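Local coordinates for protein pngf-ii (PDB 4R4X) that probably removes N-linked glycans from glycoproteins as a bacterial peptide:N-glycosidase of the PNGase F type, at residues 6-11 / 144-149; 112-117 / 135-140. One frame throughout, in Å; residues are numbered along the deposited sequence.

Contact 1 of 2, residues 6-11 / 144-149; sequences ITYQNS and SVVEAT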
ATOM      1  N   ILE A   6      12.651  30.086 -26.437  1.00 17.69           N
ATOM      2  CA  ILE A   6      14.012  29.697 -26.113  1.00 17.24           C
ATOM      3  C   ILE A   6      14.088  28.217 -25.811  1.00 17.69           C
ATOM      4  O   ILE A   6      13.305  27.693 -25.000  1.00 17.57           O
ATOM      5  CB  ILE A   6      14.546  30.478 -24.891  1.00 16.76           C
ATOM      6  CG1 ILE A   6      14.394  31.994 -25.117  1.00 16.94           C
ATOM      7  CG2 ILE A   6      16.005  30.093 -24.638  1.00 16.93           C
ATOM      8  CD1 ILE A   6      13.075  32.573 -24.649  1.00 16.84           C
ATOM      9  N   THR A   7      15.019  27.541 -26.472  1.00 17.28           N
ATOM     10  CA  THR A   7      15.184  26.124 -26.362  1.00 17.86           C
ATOM     11  C   THR A   7      16.493  25.825 -25.687  1.00 17.28           C
ATOM     12  O   THR A   7      17.500  26.435 -26.009  1.00 18.03           O
ATOM     13  CB  THR A   7      15.191  25.469 -27.756  1.00 19.70           C
ATOM     14  OG1 THR A   7      13.994  25.864 -28.444  1.00 22.07           O
ATOM     15  CG2 THR A   7      15.278  23.944 -27.625  1.00 19.96           C
ATOM     16  N   TYR A   8      16.466  24.899 -24.739  1.00 17.64           N
ATOM     17  CA  TYR A   8      17.616  24.654 -23.871  1.00 18.75           C
ATOM     18  C   TYR A   8      18.166  23.252 -24.018  1.00 19.38           C
ATOM     19  O   TYR A   8      17.467  22.328 -24.452  1.00 21.30           O
ATOM     20  CB  TYR A   8      17.239  24.854 -22.399  1.00 17.57           C
ATOM     21  CG  TYR A   8      16.843  26.266 -22.036  1.00 16.56           C
ATOM     22  CD1 TYR A   8      15.528  26.675 -22.123  1.00 16.04           C
ATOM     23  CD2 TYR A   8      17.785  27.186 -21.590  1.00 15.64           C
ATOM     24  CE1 TYR A   8      15.146  27.968 -21.784  1.00 15.80           C
ATOM     25  CE2 TYR A   8      17.421  28.486 -21.258  1.00 15.59           C
ATOM     26  CZ  TYR A   8      16.105  28.875 -21.345  1.00 15.47           C
ATOM     27  OH  TYR A   8      15.719  30.161 -21.015  1.00 15.83           O
ATOM     28  N   GLN A   9      19.410  23.106 -23.592  1.00 21.36           N
ATOM     29  CA  GLN A   9      20.138  21.839 -23.658  1.00 23.25           C
ATOM     30  C   GLN A   9      20.841  21.539 -22.336  1.00 24.35           C
ATOM     31  O   GLN A   9      21.586  22.385 -21.824  1.00 25.13           O
ATOM     32  CB  GLN A   9      21.167  21.910 -24.787  1.00 24.86           C
ATOM     33  CG  GLN A   9      21.960  20.636 -24.995  1.00 27.25           C
ATOM     34  CD  GLN A   9      22.955  20.766 -26.136  1.00 29.64           C
ATOM     35  OE1 GLN A   9      22.748  20.206 -27.212  1.00 32.61           O
ATOM     36  NE2 GLN A   9      24.015  21.520 -25.917  1.00 30.06           N
ATOM     37  N   ASN A  10      20.617  20.334 -21.809  1.00 25.73           N
ATOM     38  CA  ASN A  10      21.226  19.848 -20.564  1.00 27.53           C
ATOM     39  C   ASN A  10      22.538  19.107 -20.794  1.00 30.02           C
ATOM     40  O   ASN A  10      22.650  18.327 -21.734  1.00 29.01           O
ATOM     41  CB  ASN A  10      20.272  18.905 -19.827  1.00 30.15           C
ATOM     42  CG  ASN A  10      19.082  19.640 -19.235  1.00 31.45           C
ATOM     43  OD1 ASN A  10      18.811  19.557 -18.039  1.00 36.65           O
ATOM     44  ND2 ASN A  10      18.412  20.408 -20.056  1.00 30.88           N
ATOM     45  N   SER A  11      23.501  19.363 -19.909  1.00 31.03           N
ATOM     46  CA  SER A  11      24.835  18.770 -19.941  1.00 32.46           C
ATOM     47  C   SER A  11      25.206  18.360 -18.537  1.00 33.82           C
ATOM     48  O   SER A  11      24.772  18.979 -17.573  1.00 32.18           O
ATOM     49  CB  SER A  11      25.861  19.807 -20.404  1.00 33.18           C
ATOM     50  OG  SER A  11      25.896  19.892 -21.812  1.00 36.24           O
ATOM     51  N   SER A 144      26.085  20.328 -13.341  1.00 32.19           N
ATOM     52  CA  SER A 144      24.880  20.195 -14.150  1.00 29.82           C
ATOM     53  C   SER A 144      24.514  21.541 -14.773  1.00 28.11           C
ATOM     54  O   SER A 144      24.210  22.512 -14.065  1.00 26.32           O
ATOM     55  CB  SER A 144      23.738  19.682 -13.298  1.00 30.90           C
ATOM     56  OG  SER A 144      24.087  18.430 -12.728  1.00 32.52           O
ATOM     57  N   VAL A 145      24.543  21.576 -16.098  1.00 24.69           N
ATOM     58  CA  VAL A 145      24.411  22.806 -16.860  1.00 25.22           C
ATOM     59  C   VAL A 145      23.146  22.717 -17.702  1.00 24.71           C
ATOM     60  O   VAL A 145      22.863  21.670 -18.273  1.00 27.35           O
ATOM     61  CB  VAL A 145      25.616  22.991 -17.811  1.00 25.09           C
ATOM     62  CG1 VAL A 145      25.474  24.256 -18.652  1.00 24.26           C
ATOM     63  CG2 VAL A 145      26.930  23.001 -17.037  1.00 25.52           C
ATOM     64  N   VAL A 146      22.392  23.807 -17.778  1.00 23.23           N
ATOM     65  CA  VAL A 146      21.283  23.926 -18.724  1.00 22.38           C
ATOM     66  C   VAL A 146      21.570  25.215 -19.487  1.00 21.93           C
ATOM     67  O   VAL A 146      21.687  26.265 -18.864  1.00 21.10           O
ATOM     68  CB  VAL A 146      19.910  24.013 -18.005  1.00 22.65           C
ATOM     69  CG1 VAL A 146      18.766  24.099 -19.013  1.00 22.21           C
ATOM     70  CG2 VAL A 146      19.700  22.816 -17.093  1.00 23.02           C
ATOM     71  N   GLU A 147      21.725  25.138 -20.809  1.00 21.12           N
ATOM     72  CA  GLU A 147      22.082  26.311 -21.604  1.00 21.95           C
ATOM     73  C   GLU A 147      21.202  26.453 -22.854  1.00 20.86           C
ATOM     74  O   GLU A 147      20.881  25.475 -23.512  1.00 21.32           O
ATOM     75  CB  GLU A 147      23.579  26.263 -21.967  1.00 24.67           C
ATOM     76  CG  GLU A 147      24.052  27.372 -22.899  1.00 28.07           C
ATOM     77  CD  GLU A 147      25.580  27.544 -22.916  1.00 31.22           C
ATOM     78  OE1 GLU A 147      26.302  26.667 -22.382  1.00 31.35           O
ATOM     79  OE2 GLU A 147      26.054  28.559 -23.457  1.00 33.65           O
ATOM     80  N   ALA A 148      20.815  27.681 -23.175  1.00 20.42           N
ATOM     81  CA  ALA A 148      20.037  27.954 -24.391  1.00 19.57           C
ATOM     82  C   ALA A 148      20.852  27.613 -25.649  1.00 20.27           C
ATOM     83  O   ALA A 148      22.055  27.877 -25.692  1.00 19.67           O
ATOM     84  CB  ALA A 148      19.615  29.411 -24.412  1.00 19.42           C
ATOM     85  N   THR A 149      20.200  26.988 -26.633  1.00 20.72           N
ATOM     86  CA  THR A 149      20.790  26.691 -27.942  1.00 22.55           C
ATOM     87  C   THR A 149      20.155  27.540 -29.051  1.00 22.90           C
ATOM     88  O   THR A 149      20.744  27.709 -30.105  1.00 22.33           O
ATOM     89  CB  THR A 149      20.606  25.205 -28.300  1.00 23.29           C
ATOM     90  OG1 THR A 149      19.271  24.823 -28.011  1.00 23.56           O
ATOM     91  CG2 THR A 149      21.530  24.346 -27.482  1.00 24.64           C
TER
HETATM   92  O   HOH W   1      21.564  19.524 -16.643  1.00 35.82           O
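Tyr8 and Ala148 face each other across an antiparallel strand pair in the N-terminal domain, where 6-11 runs against 144-148 with an angle of 153° between their directions. Side chains alternate between two faces: Tyr8, Asn10, Val146 and Ala148 share one, Gln9, Ser11, Glu147 and Val145 the other. The chain turns a corner at Thr149.

On the first face the tyrosine ring leans obliquely over the partner strand. Its CG lies beside the backbone N (chi1 -64°), which brings CD2 to 3.5 Å from Ala148 N and sets CE2 near Ala148 CB. The methyl of Ala148 also receives Ile6 CG2 at 3.7 Å. Farther along, Val146 lies athwart the tyrosine, its CG1 branch 3.8 Å from Tyr8 CB. The other branch, CG2, lies 3.5 Å from Asn10 OD1, the amide and the valine running alongside each other. A water sits between Asn10 OD1 and Val145 O, within hydrogen-bonding distance of both (3.1 and 3.0 Å). The phenol end of Tyr8 is held from outside the pair, its OH hydrogen-bonding to Val135 O.

On the face of Gln9 and Ser11, Ser11 and Val145 meet through their CB atoms. The Thr149 methyl CG2, at the corner, meets Gln9 CB at 3.7 Å.

Two reciprocal pairs of backbone N-H...O bonds, Gln9 with Glu147 and Ser11 with Val145, fix the register. Strand 23-27 borders 6-11 on its other side, where backbone hydrogen bonds join Ile6 with Ser25 and Tyr8 with Ile23. Where the corner begins, Thr149 N donates to Thr7 O over 2.8 Å at an N-H...O angle of 171°, approaching nearly along the C=O axis.

Contact 2 of 2, residues 112-117 / 135-140; sequences EVWYTN and VLKTVR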
ATOM      1  N   GLU A 112      24.423  28.863 -10.307  1.00 24.84           N
ATOM      2  CA  GLU A 112      24.825  30.067 -11.016  1.00 24.08           C
ATOM      3  C   GLU A 112      23.842  30.310 -12.167  1.00 22.22           C
ATOM      4  O   GLU A 112      23.519  29.393 -12.928  1.00 21.90           O
ATOM      5  CB  GLU A 112      26.234  29.915 -11.566  1.00 26.67           C
ATOM      6  CG  GLU A 112      27.287  29.517 -10.544  1.00 29.01           C
ATOM      7  CD  GLU A 112      28.569  29.071 -11.229  1.00 31.79           C
ATOM      8  OE1 GLU A 112      28.754  27.849 -11.451  1.00 33.51           O
ATOM      9  OE2 GLU A 112      29.366  29.955 -11.583  1.00 34.03           O
ATOM     10  N   VAL A 113      23.388  31.551 -12.280  1.00 21.29           N
ATOM     11  CA  VAL A 113      22.390  31.955 -13.254  1.00 20.52           C
ATOM     12  C   VAL A 113      22.963  33.088 -14.132  1.00 19.52           C
ATOM     13  O   VAL A 113      23.441  34.112 -13.628  1.00 18.70           O
ATOM     14  CB  VAL A 113      21.098  32.355 -12.518  1.00 22.65           C
ATOM     15  CG1 VAL A 113      20.040  32.843 -13.474  1.00 24.44           C
ATOM     16  CG2 VAL A 113      20.578  31.152 -11.724  1.00 22.75           C
ATOM     17  N   TRP A 114      22.970  32.861 -15.443  1.00 17.74           N
ATOM     18  CA  TRP A 114      23.400  33.862 -16.397  1.00 17.52           C
ATOM     19  C   TRP A 114      22.181  34.355 -17.160  1.00 16.82           C
ATOM     20  O   TRP A 114      21.471  33.549 -17.749  1.00 15.42           O
ATOM     21  CB  TRP A 114      24.348  33.245 -17.387  1.00 17.75           C
ATOM     22  CG  TRP A 114      25.645  32.865 -16.866  1.00 18.64           C
ATOM     23  CD1 TRP A 114      25.984  31.692 -16.290  1.00 19.56           C
ATOM     24  CD2 TRP A 114      26.838  33.648 -16.929  1.00 19.39           C
ATOM     25  NE1 TRP A 114      27.330  31.684 -15.976  1.00 19.64           N
ATOM     26  CE2 TRP A 114      27.873  32.882 -16.362  1.00 20.29           C
ATOM     27  CE3 TRP A 114      27.130  34.918 -17.417  1.00 20.46           C
ATOM     28  CZ2 TRP A 114      29.186  33.343 -16.271  1.00 21.59           C
ATOM     29  CZ3 TRP A 114      28.456  35.395 -17.312  1.00 22.42           C
ATOM     30  CH2 TRP A 114      29.456  34.597 -16.738  1.00 22.45           C
ATOM     31  N   TYR A 115      21.958  35.664 -17.155  1.00 16.69           N
ATOM     32  CA  TYR A 115      20.720  36.228 -17.700  1.00 16.80           C
ATOM     33  C   TYR A 115      20.984  37.468 -18.526  1.00 16.63           C
ATOM     34  O   TYR A 115      21.934  38.218 -18.258  1.00 16.59           O
ATOM     35  CB  TYR A 115      19.742  36.563 -16.577  1.00 16.91           C
ATOM     36  CG  TYR A 115      20.257  37.622 -15.596  1.00 17.23           C
ATOM     37  CD1 TYR A 115      21.055  37.266 -14.511  1.00 17.38           C
ATOM     38  CD2 TYR A 115      19.986  38.984 -15.785  1.00 17.91           C
ATOM     39  CE1 TYR A 115      21.538  38.220 -13.626  1.00 18.24           C
ATOM     40  CE2 TYR A 115      20.465  39.945 -14.905  1.00 17.01           C
ATOM     41  CZ  TYR A 115      21.236  39.563 -13.828  1.00 17.57           C
ATOM     42  OH  TYR A 115      21.718  40.510 -12.944  1.00 17.19           O
ATOM     43  N   THR A 116      20.128  37.689 -19.521  1.00 16.44           N
ATOM     44  CA  THR A 116      20.164  38.903 -20.317  1.00 17.94           C
ATOM     45  C   THR A 116      18.926  39.763 -20.135  1.00 19.13           C
ATOM     46  O   THR A 116      17.819  39.256 -19.911  1.00 17.87           O
ATOM     47  CB  THR A 116      20.295  38.608 -21.835  1.00 18.28           C
ATOM     48  OG1 THR A 116      20.436  39.839 -22.554  1.00 17.64           O
ATOM     49  CG2 THR A 116      19.088  37.880 -22.368  1.00 18.44           C
ATOM     50  N   ASN A 117      19.107  41.078 -20.280  1.00 19.93           N
ATOM     51  CA  ASN A 117      17.961  41.969 -20.387  1.00 21.56           C
ATOM     52  C   ASN A 117      17.861  42.639 -21.741  1.00 20.68           C
ATOM     53  O   ASN A 117      17.061  43.555 -21.925  1.00 21.51           O
ATOM     54  CB  ASN A 117      17.966  42.969 -19.248  1.00 24.35           C
ATOM     55  CG  ASN A 117      17.429  42.351 -17.966  1.00 26.35           C
ATOM     56  OD1 ASN A 117      16.258  41.987 -17.889  1.00 31.49           O
ATOM     57  ND2 ASN A 117      18.276  42.187 -16.998  1.00 27.33           N
ATOM     58  N   VAL A 135      16.953  34.133 -18.426  1.00 15.77           N
ATOM     59  CA  VAL A 135      18.030  33.244 -18.028  1.00 16.20           C
ATOM     60  C   VAL A 135      18.411  32.372 -19.205  1.00 16.35           C
ATOM     61  O   VAL A 135      17.585  31.608 -19.701  1.00 18.54           O
ATOM     62  CB  VAL A 135      17.626  32.375 -16.820  1.00 15.84           C
ATOM     63  CG1 VAL A 135      18.710  31.368 -16.479  1.00 16.11           C
ATOM     64  CG2 VAL A 135      17.326  33.253 -15.608  1.00 16.30           C
ATOM     65  N   LEU A 136      19.659  32.464 -19.639  1.00 15.92           N
ATOM     66  CA  LEU A 136      20.141  31.679 -20.778  1.00 16.67           C
ATOM     67  C   LEU A 136      21.048  30.510 -20.407  1.00 17.11           C
ATOM     68  O   LEU A 136      21.344  29.670 -21.255  1.00 18.22           O
ATOM     69  CB  LEU A 136      20.834  32.593 -21.794  1.00 16.55           C
ATOM     70  CG  LEU A 136      19.928  33.644 -22.428  1.00 16.55           C
ATOM     71  CD1 LEU A 136      20.781  34.474 -23.380  1.00 16.53           C
ATOM     72  CD2 LEU A 136      18.746  32.994 -23.155  1.00 16.29           C
ATOM     73  N   LYS A 137      21.480  30.445 -19.156  1.00 17.63           N
ATOM     74  CA  LYS A 137      22.295  29.351 -18.678  1.00 18.86           C
ATOM     75  C   LYS A 137      22.204  29.251 -17.152  1.00 19.45           C
ATOM     76  O   LYS A 137      22.279  30.273 -16.451  1.00 19.38           O
ATOM     77  CB  LYS A 137      23.752  29.582 -19.065  1.00 20.24           C
ATOM     78  CG  LYS A 137      24.719  28.507 -18.596  1.00 21.03           C
ATOM     79  CD  LYS A 137      26.076  28.738 -19.254  1.00 22.53           C
ATOM     80  CE  LYS A 137      27.173  27.962 -18.560  1.00 24.86           C
ATOM     81  NZ  LYS A 137      28.494  28.323 -19.171  1.00 25.52           N
ATOM     82  N   THR A 138      22.052  28.021 -16.654  1.00 20.39           N
ATOM     83  CA  THR A 138      22.174  27.725 -15.221  1.00 21.47           C
ATOM     84  C   THR A 138      23.226  26.651 -15.009  1.00 21.83           C
ATOM     85  O   THR A 138      23.382  25.748 -15.835  1.00 22.08           O
ATOM     86  CB  THR A 138      20.857  27.234 -14.606  1.00 21.97           C
ATOM     87  OG1 THR A 138      20.493  25.985 -15.210  1.00 24.22           O
ATOM     88  CG2 THR A 138      19.754  28.253 -14.824  1.00 22.54           C
ATOM     89  N   VAL A 139      23.957  26.766 -13.908  1.00 22.34           N
ATOM     90  CA  VAL A 139      24.967  25.792 -13.536  1.00 23.61           C
ATOM     91  C   VAL A 139      24.733  25.419 -12.090  1.00 25.65           C
ATOM     92  O   VAL A 139      24.753  26.280 -11.195  1.00 22.60           O
ATOM     93  CB  VAL A 139      26.403  26.332 -13.681  1.00 24.58           C
ATOM     94  CG1 VAL A 139      27.412  25.204 -13.445  1.00 24.79           C
ATOM     95  CG2 VAL A 139      26.598  26.958 -15.044  1.00 24.44           C
ATOM     96  N   ARG A 140      24.486  24.130 -11.874  1.00 28.38           N
ATOM     97  CA  ARG A 140      24.130  23.611 -10.567  1.00 30.46           C
ATOM     98  C   ARG A 140      25.330  22.822 -10.047  1.00 32.80           C
ATOM     99  O   ARG A 140      25.740  21.833 -10.664  1.00 29.59           O
ATOM    100  CB  ARG A 140      22.888  22.727 -10.667  1.00 32.58           C
ATOM    101  CG  ARG A 140      22.518  21.986  -9.383  1.00 37.13           C
ATOM    102  CD  ARG A 140      21.225  21.186  -9.530  1.00 38.13           C
ATOM    103  NE  ARG A 140      20.068  22.081  -9.641  1.00 40.24           N
ATOM    104  CZ  ARG A 140      19.283  22.470  -8.628  1.00 43.40           C
ATOM    105  NH1 ARG A 140      19.487  22.035  -7.380  1.00 45.83           N
ATOM    106  NH2 ARG A 140      18.273  23.306  -8.865  1.00 42.42           N
TER
HETATM  107  O   HOH W   2      27.223  25.820  -9.884  1.00 30.21           O
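A classic beta bulge interrupts the antiparallel pairing of 112-116 with 135-140: Leu136 and Lys137 both lie opposite Trp114. The evidence is in the bonds to one carbonyl oxygen. Trp114 O accepts Leu136 N at 2.8 Å, whereas the bond from Lys137 N to Trp114 O is weak at 3.4 Å. Before the bulge Trp114 is paired with Lys137, and beyond it Tyr115 pairs with Val135, one residue out of step.

The side chains of Trp114 and Lys137 rise together from the same face. The lysine is fully extended, so its CB, CG and CD run past the indole's CD1 corner, CG at 4.1 Å from Trp114 CD1. Lys137 O lies level with the indole, off its CD1 rim, while accepting a nearly straight bond from Trp114 N (174°).

On the opposite face the valines are packed tightly. Val113 CG1, anti to its own nitrogen (chi1 178°), wedges against both branches of Val135, meeting CG2 at 3.5 Å and CG1 at 3.6 Å.

At the far end Glu112 and Val139 exchange a reciprocal pair of backbone bonds, Glu112 N to Val139 O and Val139 N to Glu112 O, both 2.8 Å. The carboxylate of Glu112 lies alongside the valine, OE1 3.6 Å from Val139 CG1, and OE2 forms a salt bridge with Lys101.

Strand 97-106 flanks 112-116 on the other side, where Val99 and Lys101 touch Trp114. Strand 144-154 flanks 135-140, and Ile94 of strand 86-94 packs against Leu136 and Lys137.

Overall arrangement
Contacts 1 and 2 lie with their centres about 10 Å apart in the N-terminal part of the protein, far from the centre of the chain. Along the sequence the order is 6-11, 112-117, 135-140, 144-149, so contact 2 falls between the two halves of contact 1. Strands 134-140 and 144-154, consecutive in the chain, pair antiparallel and join the two contacts, giving the strand order 109-116, 134-140, 144-154, 3-12. The tie between the two middle strands includes a probable hydrogen bond from Ala148 N to Leu136 O. Strand 3-12, the first of the chain, thus pairs with 144-154, over 130 residues on.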